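Local coordinates for protein double Glycine Motif Protease domain from AMS/PCAT Transporter (Lachnospiraceae bacterium C6A11, PDB 6MPZ) that probably cleaves leader peptides from precursor peptides behind a double glycine motif, as the C39 peptidase domain of a peptide-secreting transporter, at residues E26-Y38 against F91-V104. Sequence-based numbering, arbitrary orientation.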
ATOM      1  N   GLU A  26      13.457  -0.361  -0.841  1.00 38.30           N
ATOM      2  CA  GLU A  26      12.487  -0.812  -1.870  1.00 36.94           C
ATOM      3  C   GLU A  26      11.047  -1.057  -1.421  1.00 32.54           C
ATOM      4  O   GLU A  26      10.220  -1.417  -2.271  1.00 36.48           O
ATOM      5  CB  GLU A  26      13.036  -2.069  -2.586  1.00 37.98           C
ATOM      6  CG  GLU A  26      14.354  -1.817  -3.289  1.00 42.65           C
ATOM      7  CD  GLU A  26      15.013  -3.060  -3.860  1.00 43.86           C
ATOM      8  OE1 GLU A  26      14.396  -4.142  -3.921  1.00 42.33           O
ATOM      9  OE2 GLU A  26      16.188  -2.918  -4.263  1.00 47.17           O
ATOM     10  N   CYS A  27      10.719  -0.821  -0.153  1.00 31.34           N
ATOM     11  CA  CYS A  27       9.364  -1.186   0.399  1.00 32.36           C
ATOM     12  C   CYS A  27       8.167  -0.671  -0.443  1.00 30.18           C
ATOM     13  O   CYS A  27       7.190  -1.403  -0.620  1.00 29.15           O
ATOM     14  CB  CYS A  27       9.200  -0.739   1.857  1.00 33.64           C
ATOM     15  SG  CYS A  27       9.429   1.028   2.116  1.00 35.40           S
ATOM     16  N   GLY A  28       8.265   0.568  -0.937  1.00 27.99           N
ATOM     17  CA  GLY A  28       7.252   1.190  -1.814  1.00 27.52           C
ATOM     18  C   GLY A  28       6.971   0.335  -3.023  1.00 28.14           C
ATOM     19  O   GLY A  28       5.823   0.010  -3.328  1.00 31.00           O
ATOM     20  N   ALA A  29       8.043  -0.040  -3.708  1.00 28.56           N
ATOM     21  CA  ALA A  29       7.968  -0.863  -4.904  1.00 27.97           C
ATOM     22  C   ALA A  29       7.471  -2.299  -4.665  1.00 26.12           C
ATOM     23  O   ALA A  29       6.673  -2.819  -5.451  1.00 23.44           O
ATOM     24  CB  ALA A  29       9.333  -0.897  -5.581  1.00 29.33           C
ATOM     25  N   ALA A  30       7.971  -2.936  -3.598  1.00 23.90           N
ATOM     26  CA  ALA A  30       7.503  -4.252  -3.213  1.00 25.66           C
ATOM     27  C   ALA A  30       5.988  -4.214  -2.895  1.00 25.16           C
ATOM     28  O   ALA A  30       5.258  -5.081  -3.333  1.00 22.34           O
ATOM     29  CB  ALA A  30       8.294  -4.741  -2.001  1.00 27.86           C
ATOM     30  N   SER A  31       5.539  -3.156  -2.205  1.00 23.74           N
ATOM     31  CA  SER A  31       4.161  -3.002  -1.809  1.00 23.02           C
ATOM     32  C   SER A  31       3.321  -2.808  -3.079  1.00 22.48           C
ATOM     33  O   SER A  31       2.311  -3.456  -3.214  1.00 20.59           O
ATOM     34  CB  SER A  31       3.956  -1.801  -0.832  1.00 22.93           C
ATOM     35  OG  SER A  31       4.670  -1.999   0.399  1.00 25.37           O
ATOM     36  N   LEU A  32       3.722  -1.946  -4.010  1.00 22.52           N
ATOM     37  CA  LEU A  32       2.910  -1.850  -5.257  1.00 25.15           C
ATOM     38  C   LEU A  32       2.957  -3.177  -6.080  1.00 28.09           C
ATOM     39  O   LEU A  32       2.021  -3.504  -6.793  1.00 29.15           O
ATOM     40  CB  LEU A  32       3.344  -0.697  -6.110  1.00 24.35           C
ATOM     41  CG  LEU A  32       2.589  -0.489  -7.447  1.00 23.10           C
ATOM     42  CD1 LEU A  32       1.109  -0.301  -7.262  1.00 23.79           C
ATOM     43  CD2 LEU A  32       3.151   0.747  -8.122  1.00 22.61           C
ATOM     44  N   ALA A  33       4.047  -3.926  -5.986  1.00 30.03           N
ATOM     45  CA  ALA A  33       4.180  -5.186  -6.760  1.00 30.71           C
ATOM     46  C   ALA A  33       3.119  -6.196  -6.291  1.00 30.35           C
ATOM     47  O   ALA A  33       2.396  -6.779  -7.118  1.00 28.03           O
ATOM     48  CB  ALA A  33       5.609  -5.760  -6.660  1.00 29.22           C
ATOM     49  N   MET A  34       2.984  -6.320  -4.964  1.00 28.78           N
ATOM     50  CA  MET A  34       1.921  -7.118  -4.308  1.00 24.92           C
ATOM     51  C   MET A  34       0.525  -6.690  -4.710  1.00 25.84           C
ATOM     52  O   MET A  34      -0.304  -7.569  -4.990  1.00 28.99           O
ATOM     53  CB  MET A  34       2.052  -7.077  -2.790  1.00 23.13           C
ATOM     54  CG  MET A  34       3.219  -7.832  -2.301  1.00 24.50           C
ATOM     55  SD  MET A  34       3.522  -8.006  -0.503  1.00 26.27           S
ATOM     56  CE  MET A  34       4.368  -6.499  -0.117  1.00 25.20           C
ATOM     57  N   VAL A  35       0.253  -5.378  -4.744  1.00 26.39           N
ATOM     58  CA  VAL A  35      -1.060  -4.882  -5.224  1.00 28.44           C
ATOM     59  C   VAL A  35      -1.306  -5.246  -6.702  1.00 28.18           C
ATOM     60  O   VAL A  35      -2.383  -5.716  -7.054  1.00 29.54           O
ATOM     61  CB  VAL A  35      -1.307  -3.351  -5.000  1.00 26.31           C
ATOM     62  CG1 VAL A  35      -2.640  -2.909  -5.607  1.00 24.96           C
ATOM     63  CG2 VAL A  35      -1.334  -3.006  -3.535  1.00 26.77           C
ATOM     64  N   LEU A  36      -0.306  -5.033  -7.539  1.00 27.14           N
ATOM     65  CA  LEU A  36      -0.345  -5.462  -8.939  1.00 32.07           C
ATOM     66  C   LEU A  36      -0.614  -6.972  -9.120  1.00 30.77           C
ATOM     67  O   LEU A  36      -1.437  -7.369  -9.951  1.00 26.05           O
ATOM     68  CB  LEU A  36       0.958  -5.060  -9.645  1.00 33.26           C
ATOM     69  CG  LEU A  36       1.071  -3.530  -9.868  1.00 32.74           C
ATOM     70  CD1 LEU A  36       2.516  -3.120 -10.205  1.00 34.42           C
ATOM     71  CD2 LEU A  36       0.077  -3.044 -10.946  1.00 33.51           C
ATOM     72  N   ALA A  37       0.053  -7.789  -8.300  1.00 31.48           N
ATOM     73  CA  ALA A  37      -0.117  -9.236  -8.310  1.00 30.01           C
ATOM     74  C   ALA A  37      -1.530  -9.665  -7.890  1.00 29.64           C
ATOM     75  O   ALA A  37      -2.050 -10.609  -8.446  1.00 27.69           O
ATOM     76  CB  ALA A  37       0.945  -9.889  -7.430  1.00 32.29           C
ATOM     77  N   TYR A  38      -2.158  -8.943  -6.943  1.00 30.99           N
ATOM     78  CA  TYR A  38      -3.555  -9.194  -6.546  1.00 29.18           C
ATOM     79  C   TYR A  38      -4.491  -9.039  -7.755  1.00 29.31           C
ATOM     80  O   TYR A  38      -5.431  -9.835  -7.921  1.00 28.25           O
ATOM     81  CB  TYR A  38      -3.992  -8.257  -5.401  1.00 29.93           C
ATOM     82  CG  TYR A  38      -5.458  -8.344  -5.011  1.00 28.62           C
ATOM     83  CD1 TYR A  38      -5.920  -9.316  -4.104  1.00 31.36           C
ATOM     84  CD2 TYR A  38      -6.399  -7.486  -5.572  1.00 30.12           C
ATOM     85  CE1 TYR A  38      -7.281  -9.386  -3.742  1.00 30.05           C
ATOM     86  CE2 TYR A  38      -7.763  -7.552  -5.234  1.00 27.92           C
ATOM     87  CZ  TYR A  38      -8.213  -8.503  -4.350  1.00 27.29           C
ATOM     88  OH  TYR A  38      -9.555  -8.503  -4.022  1.00 24.30           O
ATOM     89  N   PHE A  91      -9.398  -3.230   0.323  1.00 28.37           N
ATOM     90  CA  PHE A  91      -8.197  -4.062   0.417  1.00 28.47           C
ATOM     91  C   PHE A  91      -7.934  -4.847  -0.860  1.00 28.64           C
ATOM     92  O   PHE A  91      -8.873  -5.278  -1.525  1.00 30.90           O
ATOM     93  CB  PHE A  91      -8.268  -4.956   1.650  1.00 31.80           C
ATOM     94  CG  PHE A  91      -8.742  -4.218   2.866  1.00 30.97           C
ATOM     95  CD1 PHE A  91      -7.920  -3.321   3.498  1.00 32.51           C
ATOM     96  CD2 PHE A  91     -10.054  -4.372   3.349  1.00 32.28           C
ATOM     97  CE1 PHE A  91      -8.370  -2.588   4.614  1.00 31.81           C
ATOM     98  CE2 PHE A  91     -10.513  -3.644   4.452  1.00 30.56           C
ATOM     99  CZ  PHE A  91      -9.659  -2.749   5.094  1.00 30.12           C
ATOM    100  N   PRO A  92      -6.661  -4.993  -1.256  1.00 29.19           N
ATOM    101  CA  PRO A  92      -5.496  -4.458  -0.521  1.00 28.95           C
ATOM    102  C   PRO A  92      -5.335  -2.943  -0.754  1.00 25.73           C
ATOM    103  O   PRO A  92      -5.864  -2.388  -1.738  1.00 24.73           O
ATOM    104  CB  PRO A  92      -4.333  -5.214  -1.167  1.00 28.66           C
ATOM    105  CG  PRO A  92      -4.772  -5.333  -2.596  1.00 26.74           C
ATOM    106  CD  PRO A  92      -6.247  -5.609  -2.528  1.00 27.78           C
ATOM    107  N   CYS A  93      -4.636  -2.306   0.145  1.00 24.66           N
ATOM    108  CA  CYS A  93      -4.271  -0.883   0.038  1.00 26.60           C
ATOM    109  C   CYS A  93      -2.850  -0.773   0.598  1.00 27.00           C
ATOM    110  O   CYS A  93      -2.382  -1.688   1.332  1.00 27.02           O
ATOM    111  CB  CYS A  93      -5.235   0.044   0.840  1.00 26.83           C
ATOM    112  SG  CYS A  93      -5.350  -0.298   2.637  1.00 29.67           S
ATOM    113  N   ILE A  94      -2.178   0.327   0.291  1.00 25.40           N
ATOM    114  CA  ILE A  94      -0.826   0.550   0.795  1.00 27.14           C
ATOM    115  C   ILE A  94      -0.922   1.612   1.875  1.00 27.57           C
ATOM    116  O   ILE A  94      -1.612   2.624   1.682  1.00 23.15           O
ATOM    117  CB  ILE A  94       0.161   0.994  -0.347  1.00 28.80           C
ATOM    118  CG1 ILE A  94       0.338  -0.138  -1.392  1.00 27.50           C
ATOM    119  CG2 ILE A  94       1.516   1.332   0.246  1.00 27.70           C
ATOM    120  CD1 ILE A  94       1.133   0.205  -2.640  1.00 27.23           C
ATOM    121  N   ILE A  95      -0.219   1.392   2.998  1.00 27.22           N
ATOM    122  CA  ILE A  95      -0.258   2.310   4.091  1.00 29.61           C
ATOM    123  C   ILE A  95       1.162   2.659   4.532  1.00 30.53           C
ATOM    124  O   ILE A  95       2.069   1.811   4.478  1.00 31.51           O
ATOM    125  CB  ILE A  95      -1.110   1.819   5.297  1.00 32.01           C
ATOM    126  CG1 ILE A  95      -0.541   0.543   5.946  1.00 32.73           C
ATOM    127  CG2 ILE A  95      -2.530   1.610   4.868  1.00 32.81           C
ATOM    128  CD1 ILE A  95      -1.165   0.130   7.279  1.00 33.51           C
ATOM    129  N   HIS A  96       1.315   3.925   4.945  1.00 29.35           N
ATOM    130  CA  HIS A  96       2.558   4.502   5.484  1.00 31.26           C
ATOM    131  C   HIS A  96       2.701   4.008   6.942  1.00 27.65           C
ATOM    132  O   HIS A  96       1.715   3.902   7.648  1.00 28.42           O
ATOM    133  CB  HIS A  96       2.424   6.041   5.351  1.00 31.68           C
ATOM    134  CG  HIS A  96       3.690   6.818   5.579  1.00 33.49           C
ATOM    135  ND1 HIS A  96       4.922   6.426   5.101  1.00 34.86           N
ATOM    136  CD2 HIS A  96       3.891   8.014   6.181  1.00 34.52           C
ATOM    137  CE1 HIS A  96       5.827   7.318   5.440  1.00 34.42           C
ATOM    138  NE2 HIS A  96       5.226   8.294   6.089  1.00 36.63           N
ATOM    139  N   TRP A  97       3.914   3.683   7.371  1.00 31.30           N
ATOM    140  CA  TRP A  97       4.151   2.877   8.588  1.00 29.37           C
ATOM    141  C   TRP A  97       5.394   3.377   9.311  1.00 33.08           C
ATOM    142  O   TRP A  97       6.483   3.377   8.725  1.00 33.60           O
ATOM    143  CB  TRP A  97       4.355   1.406   8.171  1.00 30.18           C
ATOM    144  CG  TRP A  97       4.301   0.324   9.244  1.00 31.04           C
ATOM    145  CD1 TRP A  97       5.355  -0.330   9.814  1.00 30.43           C
ATOM    146  CD2 TRP A  97       3.123  -0.261   9.811  1.00 32.22           C
ATOM    147  NE1 TRP A  97       4.903  -1.294  10.695  1.00 32.21           N
ATOM    148  CE2 TRP A  97       3.543  -1.260  10.725  1.00 32.07           C
ATOM    149  CE3 TRP A  97       1.745  -0.029   9.640  1.00 31.41           C
ATOM    150  CZ2 TRP A  97       2.639  -2.012  11.483  1.00 34.02           C
ATOM    151  CZ3 TRP A  97       0.842  -0.791  10.388  1.00 31.14           C
ATOM    152  CH2 TRP A  97       1.291  -1.751  11.306  1.00 31.48           C
ATOM    153  N   ASN A  98       5.221   3.766  10.577  1.00 37.61           N
ATOM    154  CA  ASN A  98       6.282   4.351  11.426  1.00 39.83           C
ATOM    155  C   ASN A  98       7.015   5.553  10.810  1.00 44.58           C
ATOM    156  O   ASN A  98       8.172   5.762  11.103  1.00 51.35           O
ATOM    157  CB  ASN A  98       7.278   3.256  11.831  1.00 38.59           C
ATOM    158  CG  ASN A  98       6.617   2.149  12.608  1.00 43.37           C
ATOM    159  OD1 ASN A  98       5.669   2.402  13.351  1.00 55.78           O
ATOM    160  ND2 ASN A  98       7.076   0.919  12.423  1.00 34.58           N
ATOM    161  N   PHE A  99       6.341   6.289   9.921  1.00 43.77           N
ATOM    162  CA  PHE A  99       6.891   7.478   9.219  1.00 46.73           C
ATOM    163  C   PHE A  99       8.066   7.197   8.258  1.00 44.92           C
ATOM    164  O   PHE A  99       8.632   8.107   7.712  1.00 45.50           O
ATOM    165  CB  PHE A  99       7.228   8.610  10.230  1.00 46.77           C
ATOM    166  CG  PHE A  99       6.055   9.027  11.077  1.00 46.15           C
ATOM    167  CD1 PHE A  99       5.104   9.917  10.568  1.00 45.17           C
ATOM    168  CD2 PHE A  99       5.846   8.483  12.348  1.00 46.12           C
ATOM    169  CE1 PHE A  99       3.981  10.279  11.318  1.00 42.91           C
ATOM    170  CE2 PHE A  99       4.731   8.843  13.097  1.00 47.29           C
ATOM    171  CZ  PHE A  99       3.793   9.743  12.576  1.00 44.85           C
ATOM    172  N   ASN A 100       8.318   5.925   7.994  1.00 43.97           N
ATOM    173  CA  ASN A 100       9.547   5.324   7.451  1.00 47.55           C
ATOM    174  C   ASN A 100       9.416   4.370   6.258  1.00 42.40           C
ATOM    175  O   ASN A 100      10.397   4.053   5.593  1.00 44.67           O
ATOM    176  CB  ASN A 100       9.924   4.235   8.488  1.00 49.52           C
ATOM    177  CG  ASN A 100      10.981   4.656   9.396  1.00 51.57           C
ATOM    178  OD1 ASN A 100      11.797   3.862   9.832  1.00 63.74           O
ATOM    179  ND2 ASN A 100      10.973   5.925   9.725  1.00 63.43           N
ATOM    180  N   HIS A 101       8.226   3.782   6.131  1.00 38.94           N
ATOM    181  CA  HIS A 101       8.062   2.422   5.594  1.00 38.46           C
ATOM    182  C   HIS A 101       6.669   2.344   4.951  1.00 36.76           C
ATOM    183  O   HIS A 101       5.746   3.139   5.269  1.00 34.96           O
ATOM    184  CB  HIS A 101       8.281   1.393   6.737  1.00 36.85           C
ATOM    185  CG  HIS A 101       8.393  -0.046   6.305  1.00 35.70           C
ATOM    186  ND1 HIS A 101       9.330  -0.493   5.400  1.00 37.47           N
ATOM    187  CD2 HIS A 101       7.724  -1.149   6.713  1.00 36.64           C
ATOM    188  CE1 HIS A 101       9.230  -1.801   5.255  1.00 36.41           C
ATOM    189  NE2 HIS A 101       8.241  -2.222   6.020  1.00 38.28           N
ATOM    190  N   PHE A 102       6.563   1.449   3.983  1.00 33.30           N
ATOM    191  CA  PHE A 102       5.297   1.128   3.368  1.00 31.53           C
ATOM    192  C   PHE A 102       5.074  -0.359   3.541  1.00 33.23           C
ATOM    193  O   PHE A 102       5.998  -1.168   3.351  1.00 36.23           O
ATOM    194  CB  PHE A 102       5.274   1.476   1.890  1.00 29.93           C
ATOM    195  CG  PHE A 102       5.255   2.935   1.611  1.00 30.91           C
ATOM    196  CD1 PHE A 102       4.152   3.705   1.952  1.00 30.24           C
ATOM    197  CD2 PHE A 102       6.342   3.556   0.986  1.00 30.99           C
ATOM    198  CE1 PHE A 102       4.139   5.054   1.695  1.00 30.97           C
ATOM    199  CE2 PHE A 102       6.327   4.915   0.749  1.00 30.00           C
ATOM    200  CZ  PHE A 102       5.229   5.656   1.098  1.00 29.26           C
ATOM    201  N   VAL A 103       3.840  -0.707   3.918  1.00 31.95           N
ATOM    202  CA  VAL A 103       3.393  -2.073   3.986  1.00 26.66           C
ATOM    203  C   VAL A 103       2.062  -2.204   3.243  1.00 28.81           C
ATOM    204  O   VAL A 103       1.402  -1.195   2.951  1.00 30.70           O
ATOM    205  CB  VAL A 103       3.289  -2.549   5.420  1.00 27.03           C
ATOM    206  CG1 VAL A 103       4.630  -2.389   6.137  1.00 25.38           C
ATOM    207  CG2 VAL A 103       2.153  -1.825   6.176  1.00 25.84           C
ATOM    208  N   VAL A 104       1.678  -3.452   2.934  1.00 30.11           N
ATOM    209  CA  VAL A 104       0.382  -3.729   2.289  1.00 28.02           C
ATOM    210  C   VAL A 104      -0.642  -4.202   3.308  1.00 27.24           C
ATOM    211  O   VAL A 104      -0.402  -5.211   3.965  1.00 31.17           O
ATOM    212  CB  VAL A 104       0.484  -4.801   1.208  1.00 26.86           C
ATOM    213  CG1 VAL A 104      -0.909  -5.046   0.583  1.00 25.16           C
ATOM    214  CG2 VAL A 104       1.456  -4.345   0.151  1.00 27.44           C
TER
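C27 and H101 meet at one end of a helix-on-hairpin contact, in the papain-like (clan CA) fold of a C39 peptidase. Helix 27-38 lies on the antiparallel strands 93-97 and 101-104. Its axis makes an angle of 14° with strand segment 101-104. C27 sits at the N-terminal end of the helix, and its SG is covalently linked to the bound peptide. With chi1 at 58°, SG lies between the backbone N and the carbonyl carbon and reaches over to strand 101-104. C27 SG comes 3.6 Å from H101 ND1 and meets the imidazole obliquely. H101 ND1 hydrogen-bonds the peptide backbone, and H101 NE2 bonds D117. These contacts are consistent with a Cys-His-Asp catalytic triad caught with its peptide.

Next to this site, the F102 ring lies against the helix backbone, with CD2 3.8 Å from G28 CA. One turn on, S31 turns its OG back to C27 O, a 2.8 Å hydrogen bond. The donor stands above the carbonyl plane, and S31 N reaches the same oxygen from the opposite face. C27 O is thus gripped twice, within the first turn of the helix.

From S31 onward the contact is mostly apolar. I94 CD1 and V104 CG2 both touch S31 CB. The M34 chain bends at chi3 (-84°) and brings CE to 3.6 Å from V104 CG2. V35 CG2 packs on I94 CG1, and both residues also touch F141 of strand 137-142. At the far end of the helix, Y38 OH hydrogen-bonds Q7 O. The proline ring of P92, which follows a cis peptide bond, makes a CH-pi contact with the tyrosine: P92 CD stands over the centre of one face of the Y38 ring, 3.6 Å from its centroid.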